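Local coordinates for haloacid dehalogenase-like hydrolase (Salmonella enterica subsp. enterica serovar Typhi, PDB 4EZE), which probably catalyses the magnesium-dependent hydrolysis of O-phosphoserine to serine and phosphate, the last step of serine biosynthesis, at residues I26-T31 with D35-K40; V170-C175 with T209-A214; K192-K197 with F311-E316; M242-K247 with D274-E279. All coordinates share one frame; numbering follows the deposited sequence.

Contact 1: I26-T31 with D35-K40; sequences IYFITT and DTFQKK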
loop_
_atom_site.group_PDB
_atom_site.type_symbol
_atom_site.label_atom_id
_atom_site.label_comp_id
_atom_site.label_asym_id
_atom_site.label_seq_id
_atom_site.Cartn_x
_atom_site.Cartn_y
_atom_site.Cartn_z
ATOM N N ILE A 26 8.325 19.379 -0.604
ATOM C CA ILE A 26 7.012 18.816 -0.391
ATOM C C ILE A 26 6.257 18.998 -1.685
ATOM O O ILE A 26 6.258 20.101 -2.246
ATOM C CB ILE A 26 6.229 19.602 0.671
ATOM C CG1 ILE A 26 6.951 19.536 2.016
ATOM C CG2 ILE A 26 4.813 19.062 0.770
ATOM C CD1 ILE A 26 6.239 20.258 3.134
ATOM N N TYR A 27 5.645 17.920 -2.170
ATOM C CA TYR A 27 4.768 18.018 -3.344
ATOM C C TYR A 27 3.323 18.008 -2.891
ATOM O O TYR A 27 2.957 17.235 -2.008
ATOM C CB TYR A 27 4.954 16.809 -4.266
ATOM C CG TYR A 27 6.373 16.533 -4.710
ATOM C CD1 TYR A 27 6.930 17.220 -5.784
ATOM C CD2 TYR A 27 7.144 15.553 -4.082
ATOM C CE1 TYR A 27 8.223 16.955 -6.217
ATOM C CE2 TYR A 27 8.434 15.280 -4.507
ATOM C CZ TYR A 27 8.971 15.992 -5.574
ATOM O OH TYR A 27 10.244 15.721 -6.018
ATOM N N PHE A 28 2.492 18.824 -3.517
ATOM C CA PHE A 28 1.093 18.867 -3.179
ATOM C C PHE A 28 0.284 18.508 -4.395
ATOM O O PHE A 28 0.500 19.071 -5.454
ATOM C CB PHE A 28 0.687 20.279 -2.787
ATOM C CG PHE A 28 1.311 20.744 -1.524
ATOM C CD1 PHE A 28 0.712 20.481 -0.313
ATOM C CD2 PHE A 28 2.495 21.456 -1.550
ATOM C CE1 PHE A 28 1.295 20.912 0.859
ATOM C CE2 PHE A 28 3.080 21.889 -0.387
ATOM C CZ PHE A 28 2.491 21.602 0.819
ATOM N N ILE A 29 -0.676 17.605 -4.240
ATOM C CA ILE A 29 -1.543 17.248 -5.353
ATOM C C ILE A 29 -2.991 17.449 -4.972
ATOM O O ILE A 29 -3.485 16.857 -4.004
ATOM C CB ILE A 29 -1.391 15.765 -5.745
ATOM C CG1 ILE A 29 0.080 15.417 -6.007
ATOM C CG2 ILE A 29 -2.267 15.462 -6.945
ATOM C CD1 ILE A 29 0.844 15.005 -4.760
ATOM N N THR A 30 -3.693 18.227 -5.778
ATOM C CA THR A 30 -5.034 18.584 -5.455
ATOM C C THR A 30 -5.873 18.787 -6.709
ATOM O O THR A 30 -5.326 19.081 -7.755
ATOM C CB THR A 30 -5.005 19.904 -4.694
ATOM O OG1 THR A 30 -6.324 20.205 -4.264
ATOM C CG2 THR A 30 -4.495 21.031 -5.602
ATOM N N THR A 31 -7.202 18.653 -6.607
ATOM C CA THR A 31 -8.088 19.023 -7.736
ATOM C C THR A 31 -8.421 20.518 -7.784
ATOM O O THR A 31 -8.994 20.998 -8.772
ATOM C CB THR A 31 -9.408 18.249 -7.711
ATOM O OG1 THR A 31 -10.027 18.437 -6.425
ATOM C CG2 THR A 31 -9.141 16.737 -7.967
ATOM N N ASP A 35 -3.286 27.785 -8.559
ATOM C CA ASP A 35 -2.988 29.130 -8.083
ATOM C C ASP A 35 -3.807 29.491 -6.853
ATOM O O ASP A 35 -3.276 30.023 -5.870
ATOM C CB ASP A 35 -3.211 30.135 -9.205
ATOM C CG ASP A 35 -2.222 29.949 -10.331
ATOM O OD1 ASP A 35 -2.641 30.110 -11.490
ATOM O OD2 ASP A 35 -1.033 29.620 -10.060
ATOM N N THR A 36 -5.100 29.184 -6.895
ATOM C CA THR A 36 -5.949 29.361 -5.712
ATOM C C THR A 36 -5.374 28.600 -4.530
ATOM O O THR A 36 -5.401 29.064 -3.395
ATOM C CB THR A 36 -7.383 28.861 -5.962
ATOM O OG1 THR A 36 -7.871 29.414 -7.189
ATOM C CG2 THR A 36 -8.304 29.271 -4.818
ATOM N N PHE A 37 -4.855 27.408 -4.798
ATOM C CA PHE A 37 -4.404 26.541 -3.724
ATOM C C PHE A 37 -3.092 27.052 -3.150
ATOM O O PHE A 37 -2.836 26.986 -1.946
ATOM C CB PHE A 37 -4.248 25.104 -4.242
ATOM C CG PHE A 37 -3.612 24.165 -3.247
ATOM C CD1 PHE A 37 -4.359 23.609 -2.226
ATOM C CD2 PHE A 37 -2.273 23.827 -3.348
ATOM C CE1 PHE A 37 -3.772 22.741 -1.316
ATOM C CE2 PHE A 37 -1.678 22.965 -2.433
ATOM C CZ PHE A 37 -2.435 22.420 -1.420
ATOM N N GLN A 38 -2.237 27.548 -4.022
ATOM C CA GLN A 38 -1.001 28.107 -3.553
ATOM C C GLN A 38 -1.298 29.308 -2.666
ATOM O O GLN A 38 -0.799 29.406 -1.544
ATOM C CB GLN A 38 -0.149 28.544 -4.728
ATOM C CG GLN A 38 1.180 29.111 -4.281
ATOM C CD GLN A 38 2.013 29.523 -5.457
ATOM O OE1 GLN A 38 1.969 28.890 -6.512
ATOM N NE2 GLN A 38 2.769 30.598 -5.295
ATOM N N LYS A 39 -2.119 30.217 -3.179
ATOM C CA LYS A 39 -2.467 31.433 -2.455
ATOM C C LYS A 39 -3.015 31.061 -1.094
ATOM O O LYS A 39 -2.506 31.482 -0.045
ATOM C CB LYS A 39 -3.509 32.220 -3.247
ATOM C CG LYS A 39 -3.746 33.640 -2.764
ATOM C CD LYS A 39 -4.519 34.446 -3.802
ATOM C CE LYS A 39 -4.992 35.780 -3.244
ATOM N NZ LYS A 39 -5.672 35.600 -1.928
ATOM N N LYS A 40 -4.049 30.236 -1.126
ATOM C CA LYS A 40 -4.735 29.803 0.077
ATOM C C LYS A 40 -3.772 29.187 1.084
ATOM O O LYS A 40 -3.933 29.339 2.297
ATOM C CB LYS A 40 -5.806 28.793 -0.318
ATOM C CG LYS A 40 -6.796 28.451 0.765
ATOM C CD LYS A 40 -7.675 27.303 0.308
ATOM C CE LYS A 40 -8.910 27.202 1.178
ATOM N NZ LYS A 40 -9.162 25.768 1.451
#
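F37, on the helix, pushes its ring between F28 and T30, two residues whose side chains leave the same side of segment 26-31. The closest approach joins F28 CB and F37 CE2 at 3.6 Å, and F28 CG follows at 3.8 Å from the same CE2. F28 thus meets the far rim of the F37 ring, its CG lying at that ring's edge. The two rings are neither stacked nor perpendicular: their planes are inclined by 59° and their centroids are 5.7 Å apart. T30 works differently, laying its methyl over one face of the F37 ring. This is a CH-pi contact, with T30 CG2 4.2 Å from the centroid of the F37 ring and 19° off its normal. With CG anti to the backbone N (chi1 172°), the F37 ring is turned toward F28 and T30. On the strand, I26 CG2 lies over one face of the F28 ring. T30 OG1 turns away to bond Q32 N, leaving the methyl to face the ring. Further out, L70 of strand 67-75 and F96, whose ring meets that of F37 edge-to-face, also pack against F37, while L72, L87 and F98 pack on F28. Helix 34-45 is in this way seated on one face of the four-stranded antiparallel sheet, a short turn after the strand that leads into it. With only carbon atoms meeting across the contact, the attachment is dispersive and hydrophobic, and the charged groups of D35 and K39 find salt-bridge partners elsewhere, in K59 and E43.

Contact 2: V170-C175 with T209-A214; sequences VLNAVC and TQRLKA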
loop_
_atom_site.group_PDB
_atom_site.type_symbol
_atom_site.label_atom_id
_atom_site.label_comp_id
_atom_site.label_asym_id
_atom_site.label_seq_id
_atom_site.Cartn_x
_atom_site.Cartn_y
_atom_site.Cartn_z
ATOM N N VAL A 170 -14.222 -21.731 -8.952
ATOM C CA VAL A 170 -14.925 -20.659 -8.277
ATOM C C VAL A 170 -13.898 -19.596 -7.839
ATOM O O VAL A 170 -14.067 -18.392 -8.084
ATOM C CB VAL A 170 -15.689 -21.208 -7.059
ATOM C CG1 VAL A 170 -16.215 -20.079 -6.180
ATOM C CG2 VAL A 170 -16.822 -22.104 -7.533
ATOM N N LEU A 171 -12.824 -20.071 -7.216
ATOM C CA LEU A 171 -11.713 -19.240 -6.781
ATOM C C LEU A 171 -11.110 -18.446 -7.935
ATOM O O LEU A 171 -10.875 -17.235 -7.824
ATOM C CB LEU A 171 -10.637 -20.125 -6.177
ATOM C CG LEU A 171 -10.983 -20.838 -4.880
ATOM C CD1 LEU A 171 -9.885 -21.847 -4.573
ATOM C CD2 LEU A 171 -11.120 -19.847 -3.732
ATOM N N ASN A 172 -10.845 -19.122 -9.041
ATOM C CA ASN A 172 -10.270 -18.453 -10.189
ATOM C C ASN A 172 -11.225 -17.389 -10.698
ATOM O O ASN A 172 -10.810 -16.299 -11.070
ATOM C CB ASN A 172 -9.953 -19.453 -11.294
ATOM C CG ASN A 172 -8.657 -20.194 -11.055
ATOM O OD1 ASN A 172 -7.723 -19.662 -10.467
ATOM N ND2 ASN A 172 -8.592 -21.427 -11.525
ATOM N N ALA A 173 -12.509 -17.717 -10.714
ATOM C CA ALA A 173 -13.522 -16.778 -11.153
ATOM C C ALA A 173 -13.576 -15.577 -10.233
ATOM O O ALA A 173 -13.707 -14.453 -10.687
ATOM C CB ALA A 173 -14.867 -17.450 -11.214
ATOM N N VAL A 174 -13.485 -15.822 -8.935
ATOM C CA VAL A 174 -13.503 -14.741 -7.966
ATOM C C VAL A 174 -12.288 -13.854 -8.155
ATOM O O VAL A 174 -12.377 -12.637 -8.096
ATOM C CB VAL A 174 -13.531 -15.275 -6.537
ATOM C CG1 VAL A 174 -13.414 -14.141 -5.551
ATOM C CG2 VAL A 174 -14.803 -16.045 -6.297
ATOM N N CYS A 175 -11.150 -14.484 -8.395
ATOM C CA CYS A 175 -9.911 -13.766 -8.621
ATOM C C CYS A 175 -10.012 -12.917 -9.874
ATOM O O CYS A 175 -9.528 -11.798 -9.916
ATOM C CB CYS A 175 -8.752 -14.743 -8.752
ATOM S SG CYS A 175 -7.164 -13.950 -8.884
ATOM N N THR A 209 -2.649 -14.661 -5.000
ATOM C CA THR A 209 -1.391 -13.942 -5.039
ATOM C C THR A 209 -0.539 -14.279 -6.244
ATOM O O THR A 209 -0.032 -13.396 -6.918
ATOM C CB THR A 209 -0.573 -14.251 -3.789
ATOM O OG1 THR A 209 -1.290 -13.811 -2.638
ATOM C CG2 THR A 209 0.754 -13.548 -3.837
ATOM N N GLN A 210 -0.401 -15.564 -6.527
ATOM C CA GLN A 210 0.379 -15.994 -7.673
ATOM C C GLN A 210 -0.270 -15.565 -8.973
ATOM O O GLN A 210 0.398 -15.147 -9.903
ATOM C CB GLN A 210 0.624 -17.498 -7.634
ATOM C CG GLN A 210 1.459 -17.935 -6.453
ATOM C CD GLN A 210 2.694 -17.086 -6.265
ATOM O OE1 GLN A 210 3.368 -16.737 -7.222
ATOM N NE2 GLN A 210 2.997 -16.755 -5.026
ATOM N N ARG A 211 -1.589 -15.675 -9.023
ATOM C CA ARG A 211 -2.339 -15.312 -10.207
ATOM C C ARG A 211 -2.176 -13.827 -10.506
ATOM O O ARG A 211 -1.987 -13.428 -11.647
ATOM C CB ARG A 211 -3.805 -15.669 -9.995
ATOM C CG ARG A 211 -4.604 -15.863 -11.258
ATOM C CD ARG A 211 -5.854 -16.673 -10.969
ATOM N NE ARG A 211 -6.917 -16.388 -11.920
ATOM C CZ ARG A 211 -7.184 -17.127 -12.986
ATOM N NH1 ARG A 211 -6.462 -18.205 -13.239
ATOM N NH2 ARG A 211 -8.171 -16.785 -13.796
ATOM N N LEU A 212 -2.227 -13.011 -9.462
ATOM C CA LEU A 212 -2.008 -11.586 -9.609
ATOM C C LEU A 212 -0.582 -11.314 -10.044
ATOM O O LEU A 212 -0.334 -10.470 -10.893
ATOM C CB LEU A 212 -2.297 -10.861 -8.304
ATOM C CG LEU A 212 -3.765 -10.782 -7.932
ATOM C CD1 LEU A 212 -3.929 -10.245 -6.537
ATOM C CD2 LEU A 212 -4.492 -9.922 -8.929
ATOM N N LYS A 213 0.362 -12.038 -9.463
ATOM C CA LYS A 213 1.746 -11.848 -9.849
ATOM C C LYS A 213 1.912 -12.108 -11.338
ATOM O O LYS A 213 2.409 -11.259 -12.075
ATOM C CB LYS A 213 2.674 -12.777 -9.106
ATOM C CG LYS A 213 3.985 -12.894 -9.835
ATOM C CD LYS A 213 4.948 -13.828 -9.134
ATOM C CE LYS A 213 6.036 -14.250 -10.105
ATOM N NZ LYS A 213 7.244 -14.698 -9.373
ATOM N N ALA A 214 1.513 -13.299 -11.774
ATOM C CA ALA A 214 1.710 -13.672 -13.167
ATOM C C ALA A 214 0.927 -12.708 -14.050
ATOM O O ALA A 214 1.458 -12.182 -15.022
ATOM C CB ALA A 214 1.328 -15.129 -13.414
#
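R211 reaches from helix 206-216 across to helix 168-176 and lays its guanidinium under the amide of N172. The two side chains run roughly at right angles, yet their flat ends are stacked, the planes only 28° apart. N172 CG sits 3.7 Å above the plane of the R211 guanidinium, displaced toward its rim. N172 OD1 is 3.4 Å from R211 NH1, but it lies over the face of the group, where the N-H bonds do not point, and the angle is too poor for a hydrogen bond. C175 takes the edge instead. Its SG lies near the guanidinium plane, 3.9 Å from R211 NE, and touches the aliphatic shaft as well, 3.7 Å from R211 CD. The arginine bridges the gap because its chain is extended from CG to NE and leaves the helix with CG anti to the backbone N (chi1 -157°). Its charge is answered just past the end of the segment, where D176 OD1 forms a salt bridge with R211 NH2, so N172 and C175 serve as walls along a group anchored by D176. Behind them I207 and F208 pack against helix 168-176, extending the interface in apolar form. The arrangement joins a helix that probably belongs to the helical cap, as in related phosphoserine phosphatases, to a helix beside the parallel sheet of the HAD Rossmann-like core, the side chain of C175 about 9 Å from that of D116, the predicted proton donor.

Contact 3: K192-K197 with F311-E316; sequences KAKGFK and FLIEDE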
loop_
_atom_site.group_PDB
_atom_site.type_symbol
_atom_site.label_atom_id
_atom_site.label_comp_id
_atom_site.label_asym_id
_atom_site.label_seq_id
_atom_site.Cartn_x
_atom_site.Cartn_y
_atom_site.Cartn_z
ATOM N N LYS A 192 9.320 -0.275 -12.866
ATOM C CA LYS A 192 10.263 -1.137 -13.552
ATOM C C LYS A 192 11.322 -0.281 -14.265
ATOM O O LYS A 192 12.510 -0.532 -14.112
ATOM C CB LYS A 192 9.514 -2.036 -14.538
ATOM C CG LYS A 192 10.361 -3.139 -15.146
ATOM C CD LYS A 192 9.929 -3.407 -16.577
ATOM C CE LYS A 192 9.080 -4.658 -16.663
ATOM N NZ LYS A 192 9.905 -5.851 -16.333
ATOM N N ALA A 193 10.893 0.742 -15.012
ATOM C CA ALA A 193 11.826 1.616 -15.736
ATOM C C ALA A 193 12.796 2.275 -14.794
ATOM O O ALA A 193 13.841 2.747 -15.232
ATOM C CB ALA A 193 11.104 2.688 -16.552
ATOM N N LYS A 194 12.453 2.325 -13.508
ATOM C CA LYS A 194 13.284 3.053 -12.543
ATOM C C LYS A 194 14.152 2.087 -11.776
ATOM O O LYS A 194 14.844 2.453 -10.803
ATOM C CB LYS A 194 12.425 3.885 -11.590
ATOM C CG LYS A 194 11.713 5.035 -12.271
ATOM C CD LYS A 194 12.683 6.034 -12.914
ATOM C CE LYS A 194 13.327 6.943 -11.878
ATOM N NZ LYS A 194 13.779 8.255 -12.430
ATOM N N GLY A 195 14.113 0.837 -12.209
ATOM C CA GLY A 195 15.004 -0.171 -11.644
ATOM C C GLY A 195 14.592 -0.763 -10.309
ATOM O O GLY A 195 15.432 -1.305 -9.570
ATOM N N PHE A 196 13.306 -0.672 -9.990
ATOM C CA PHE A 196 12.804 -1.266 -8.755
ATOM C C PHE A 196 12.280 -2.650 -9.044
ATOM O O PHE A 196 11.754 -2.903 -10.116
ATOM C CB PHE A 196 11.650 -0.451 -8.170
ATOM C CG PHE A 196 12.091 0.743 -7.380
ATOM C CD1 PHE A 196 12.346 1.954 -8.014
ATOM C CD2 PHE A 196 12.206 0.671 -6.007
ATOM C CE1 PHE A 196 12.728 3.078 -7.293
ATOM C CE2 PHE A 196 12.605 1.786 -5.278
ATOM C CZ PHE A 196 12.862 2.987 -5.915
ATOM N N LYS A 197 12.390 -3.536 -8.061
ATOM C CA LYS A 197 11.637 -4.782 -8.086
ATOM C C LYS A 197 10.276 -4.609 -7.398
ATOM O O LYS A 197 10.176 -3.915 -6.377
ATOM C CB LYS A 197 12.438 -5.876 -7.384
ATOM C CG LYS A 197 13.814 -6.134 -8.000
ATOM C CD LYS A 197 13.715 -6.459 -9.486
ATOM C CE LYS A 197 15.007 -7.071 -10.003
ATOM N NZ LYS A 197 15.340 -8.282 -9.194
ATOM N N PHE A 311 6.247 10.435 -7.110
ATOM C CA PHE A 311 6.941 11.430 -6.264
ATOM C C PHE A 311 7.963 10.843 -5.314
ATOM O O PHE A 311 8.771 11.553 -4.733
ATOM C CB PHE A 311 5.943 12.321 -5.521
ATOM C CG PHE A 311 5.120 13.140 -6.450
ATOM C CD1 PHE A 311 3.862 12.695 -6.845
ATOM C CD2 PHE A 311 5.645 14.292 -7.023
ATOM C CE1 PHE A 311 3.106 13.418 -7.749
ATOM C CE2 PHE A 311 4.895 15.031 -7.928
ATOM C CZ PHE A 311 3.626 14.597 -8.294
ATOM N N LEU A 312 7.937 9.534 -5.158
ATOM C CA LEU A 312 8.845 8.937 -4.231
ATOM C C LEU A 312 9.940 8.162 -4.968
ATOM O O LEU A 312 10.780 7.547 -4.333
ATOM C CB LEU A 312 8.096 8.001 -3.289
ATOM C CG LEU A 312 6.906 8.585 -2.525
ATOM C CD1 LEU A 312 6.086 7.424 -1.997
ATOM C CD2 LEU A 312 7.313 9.474 -1.378
ATOM N N ILE A 313 9.931 8.173 -6.296
ATOM C CA ILE A 313 10.963 7.423 -7.011
ATOM C C ILE A 313 11.618 8.184 -8.155
ATOM O O ILE A 313 12.679 7.780 -8.629
ATOM C CB ILE A 313 10.446 6.066 -7.517
ATOM C CG1 ILE A 313 9.398 6.264 -8.604
ATOM C CG2 ILE A 313 9.874 5.258 -6.358
ATOM C CD1 ILE A 313 8.993 4.952 -9.239
ATOM N N GLU A 314 10.990 9.274 -8.587
ATOM C CA GLU A 314 11.536 10.141 -9.647
ATOM C C GLU A 314 12.139 11.404 -9.018
ATOM O O GLU A 314 11.456 12.129 -8.306
ATOM C CB GLU A 314 10.446 10.532 -10.652
ATOM C CG GLU A 314 10.907 11.507 -11.735
ATOM C CD GLU A 314 12.276 11.120 -12.309
ATOM O OE1 GLU A 314 12.391 10.051 -12.940
ATOM O OE2 GLU A 314 13.248 11.879 -12.133
ATOM N N ASP A 315 13.421 11.651 -9.261
ATOM C CA ASP A 315 14.130 12.742 -8.603
ATOM C C ASP A 315 13.885 14.047 -9.349
ATOM O O ASP A 315 13.939 15.134 -8.771
ATOM C CB ASP A 315 15.623 12.426 -8.566
ATOM C CG ASP A 315 16.416 13.434 -7.773
ATOM O OD1 ASP A 315 16.148 13.608 -6.560
ATOM O OD2 ASP A 315 17.336 14.039 -8.361
ATOM N N GLU A 316 13.589 13.915 -10.634
ATOM C CA GLU A 316 13.482 15.045 -11.553
ATOM C C GLU A 316 12.075 15.589 -11.619
ATOM O O GLU A 316 11.439 15.538 -12.668
ATOM C CB GLU A 316 13.879 14.602 -12.967
ATOM C CG GLU A 316 15.353 14.274 -13.110
ATOM C CD GLU A 316 16.212 15.521 -13.053
ATOM O OE1 GLU A 316 15.862 16.511 -13.739
ATOM O OE2 GLU A 316 17.229 15.513 -12.323
HETATM O O HOH W 1 15.197 9.805 -10.632
#
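K194, the first residue to leave helical geometry after helix 184-193, lies opposite I313 with CA atoms 7.4 Å apart, and G195, at positive phi, closes the helix as the C-prime residue of a Schellman motif. From this turn the K194 chain, bent at chi2 and chi3, crosses E314 at about a right angle. Its NZ makes a salt bridge to E314 OE1; the modelled 2.3 Å between K194 NZ and E314 OE1 is implausibly short, so the exact length is doubtful. A water accepts from K194 NZ at 2.8 Å and from D315 N at 2.9 Å, tying the ammonium to the loop backbone as well. E314 OE2 takes E316 N on its anti lone pair at 2.6 Å, which fixes the turn of the carboxylate. Below the charges, I313 CG2 touches F196 CE1 at 3.7 Å, and I313 CD1 lies 4.1 Å from K194 CG. I266 of strand 265-269 packs on both F196 and I313. The contact therefore has two layers, a buried apolar one that sets the C-terminal loop against the parallel sheet and a partly exposed ionic one, whose strength solvent would probably moderate.

Contact 4: M242-K247 with D274-E279; sequences MNAANK and DLPMLE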
loop_
_atom_site.group_PDB
_atom_site.type_symbol
_atom_site.label_atom_id
_atom_site.label_comp_id
_atom_site.label_asym_id
_atom_site.label_seq_id
_atom_site.Cartn_x
_atom_site.Cartn_y
_atom_site.Cartn_z
ATOM N N MET A 242 1.536 -16.680 7.499
ATOM C CA MET A 242 2.028 -15.352 7.157
ATOM C C MET A 242 1.240 -14.290 7.912
ATOM O O MET A 242 0.314 -13.704 7.374
ATOM C CB MET A 242 1.887 -15.114 5.650
ATOM C CG MET A 242 2.424 -13.768 5.162
ATOM S SD MET A 242 4.235 -13.688 4.973
ATOM C CE MET A 242 4.424 -14.258 3.275
ATOM N N ASN A 243 1.595 -14.054 9.164
ATOM C CA ASN A 243 0.963 -12.989 9.936
ATOM C C ASN A 243 1.735 -11.702 9.730
ATOM O O ASN A 243 2.528 -11.601 8.785
ATOM C CB ASN A 243 0.910 -13.341 11.432
ATOM C CG ASN A 243 2.280 -13.627 12.016
ATOM O OD1 ASN A 243 3.316 -13.340 11.402
ATOM N ND2 ASN A 243 2.290 -14.188 13.215
ATOM N N ALA A 244 1.507 -10.731 10.619
ATOM C CA ALA A 244 2.025 -9.379 10.438
ATOM C C ALA A 244 3.549 -9.381 10.543
ATOM O O ALA A 244 4.252 -8.862 9.673
ATOM C CB ALA A 244 1.401 -8.417 11.448
ATOM N N ALA A 245 4.062 -9.992 11.599
ATOM C CA ALA A 245 5.512 -10.059 11.785
ATOM C C ALA A 245 6.177 -10.832 10.631
ATOM O O ALA A 245 7.271 -10.484 10.158
ATOM C CB ALA A 245 5.825 -10.675 13.139
ATOM N N ASN A 246 5.505 -11.860 10.126
ATOM C CA ASN A 246 6.074 -12.547 8.968
ATOM C C ASN A 246 6.066 -11.775 7.648
ATOM O O ASN A 246 6.842 -12.078 6.738
ATOM C CB ASN A 246 5.470 -13.924 8.788
ATOM C CG ASN A 246 6.348 -15.002 9.384
ATOM O OD1 ASN A 246 5.879 -16.079 9.754
ATOM N ND2 ASN A 246 7.637 -14.709 9.481
ATOM N N LYS A 247 5.190 -10.783 7.532
ATOM C CA LYS A 247 5.170 -9.985 6.319
ATOM C C LYS A 247 6.401 -9.097 6.318
ATOM O O LYS A 247 7.096 -8.959 5.307
ATOM C CB LYS A 247 3.863 -9.196 6.212
ATOM C CG LYS A 247 2.740 -10.033 5.620
ATOM C CD LYS A 247 1.383 -9.491 6.007
ATOM C CE LYS A 247 1.054 -8.239 5.228
ATOM N NZ LYS A 247 -0.238 -7.706 5.726
ATOM N N ASP A 274 -0.250 -4.625 8.422
ATOM C CA ASP A 274 0.760 -4.074 7.532
ATOM C C ASP A 274 1.753 -3.195 8.318
ATOM O O ASP A 274 2.859 -2.907 7.842
ATOM C CB ASP A 274 0.103 -3.235 6.418
ATOM C CG ASP A 274 -0.619 -4.080 5.371
ATOM O OD1 ASP A 274 -0.075 -5.108 4.951
ATOM O OD2 ASP A 274 -1.730 -3.698 4.941
ATOM N N LEU A 275 1.374 -2.758 9.513
ATOM C CA LEU A 275 2.253 -1.822 10.255
ATOM C C LEU A 275 3.739 -2.241 10.394
ATOM O O LEU A 275 4.643 -1.430 10.131
ATOM C CB LEU A 275 1.669 -1.468 11.617
ATOM C CG LEU A 275 0.523 -0.448 11.571
ATOM C CD1 LEU A 275 -0.122 -0.328 12.942
ATOM C CD2 LEU A 275 1.013 0.919 11.129
ATOM N N PRO A 276 4.006 -3.488 10.829
ATOM C CA PRO A 276 5.405 -3.890 11.002
ATOM C C PRO A 276 6.175 -3.747 9.704
ATOM O O PRO A 276 7.265 -3.171 9.680
ATOM C CB PRO A 276 5.286 -5.351 11.398
ATOM C CG PRO A 276 4.008 -5.389 12.159
ATOM C CD PRO A 276 3.082 -4.470 11.419
ATOM N N MET A 277 5.578 -4.240 8.626
ATOM C CA MET A 277 6.152 -4.113 7.299
ATOM C C MET A 277 6.304 -2.661 6.841
ATOM O O MET A 277 7.309 -2.299 6.238
ATOM C CB MET A 277 5.304 -4.889 6.297
ATOM C CG MET A 277 5.829 -4.864 4.888
ATOM S SD MET A 277 4.890 -5.953 3.803
ATOM C CE MET A 277 3.469 -4.919 3.439
ATOM N N LEU A 278 5.319 -1.819 7.104
ATOM C CA LEU A 278 5.438 -0.424 6.664
ATOM C C LEU A 278 6.407 0.369 7.538
ATOM O O LEU A 278 7.085 1.299 7.063
ATOM C CB LEU A 278 4.081 0.278 6.670
ATOM C CG LEU A 278 2.935 -0.306 5.857
ATOM C CD1 LEU A 278 1.710 0.547 6.113
ATOM C CD2 LEU A 278 3.264 -0.289 4.380
ATOM N N GLU A 279 6.450 0.031 8.821
ATOM C CA GLU A 279 7.347 0.734 9.728
ATOM C C GLU A 279 8.778 0.355 9.429
ATOM O O GLU A 279 9.681 1.179 9.544
ATOM C CB GLU A 279 7.010 0.451 11.180
ATOM C CG GLU A 279 5.855 1.302 11.685
ATOM C CD GLU A 279 5.335 0.833 13.032
ATOM O OE1 GLU A 279 5.017 1.698 13.874
ATOM O OE2 GLU A 279 5.240 -0.396 13.253
HETATM O O HOH W 2 3.474 -6.300 8.447
#
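K247 and D274 form the tight, buried end of this contact, with a salt bridge of 2.7 Å from K247 NZ to D274 OD1. The ammonium comes from above the carboxylate, 48° out of its plane, on a lysine chain that bends at chi3 (75°) after leaving the helix. The other oxygen, D274 OD2, accepts from G271 N, so both ends of the carboxylate are held. Beside the bridge the fit is looser: M277 SD lies 4.2 Å from K247 CB, and toward the partly exposed flank A244 CB is 4.1 Å from P276 CG. Here a water spans the helices, donating to A244 O at 2.9 Å and accepting from M277 N at the same distance. N243 caps helix 244-258, its OD1 accepting from N246 N at 2.9 Å. K247 NZ also forms a long, weak ion pair with the predicted nucleophile D114, and the side chain of D274 lies about 4 Å from the sodium ion bound by D114, D116 and D270. This is consistent with the HAD phosphatase active site, K247 as the motif III lysine and D274 as the second acid of motif IV.

Contacts 1 and 4 are mainly buried, contacts 2 and 3 only partly. Contact 1 is wholly apolar and belongs to the N-terminal antiparallel sheet; the other three involve the hydrolase fold. Contact 1 nevertheless touches contact 3, where Y27 and I29 pack on F311, so the C-terminal loop meets both sheets. Three contacts use a basic side chain, each differently: in contact 2 the arginine is stacked and paired with an acid outside the segments, in contact 3 a lysine bridge lies near solvent, and in contact 4 one is buried beside the metal site. Contact 4 is nested within the chain loop closed by contact 3, and contacts 1 and 2 lie about 40 Å apart between centres.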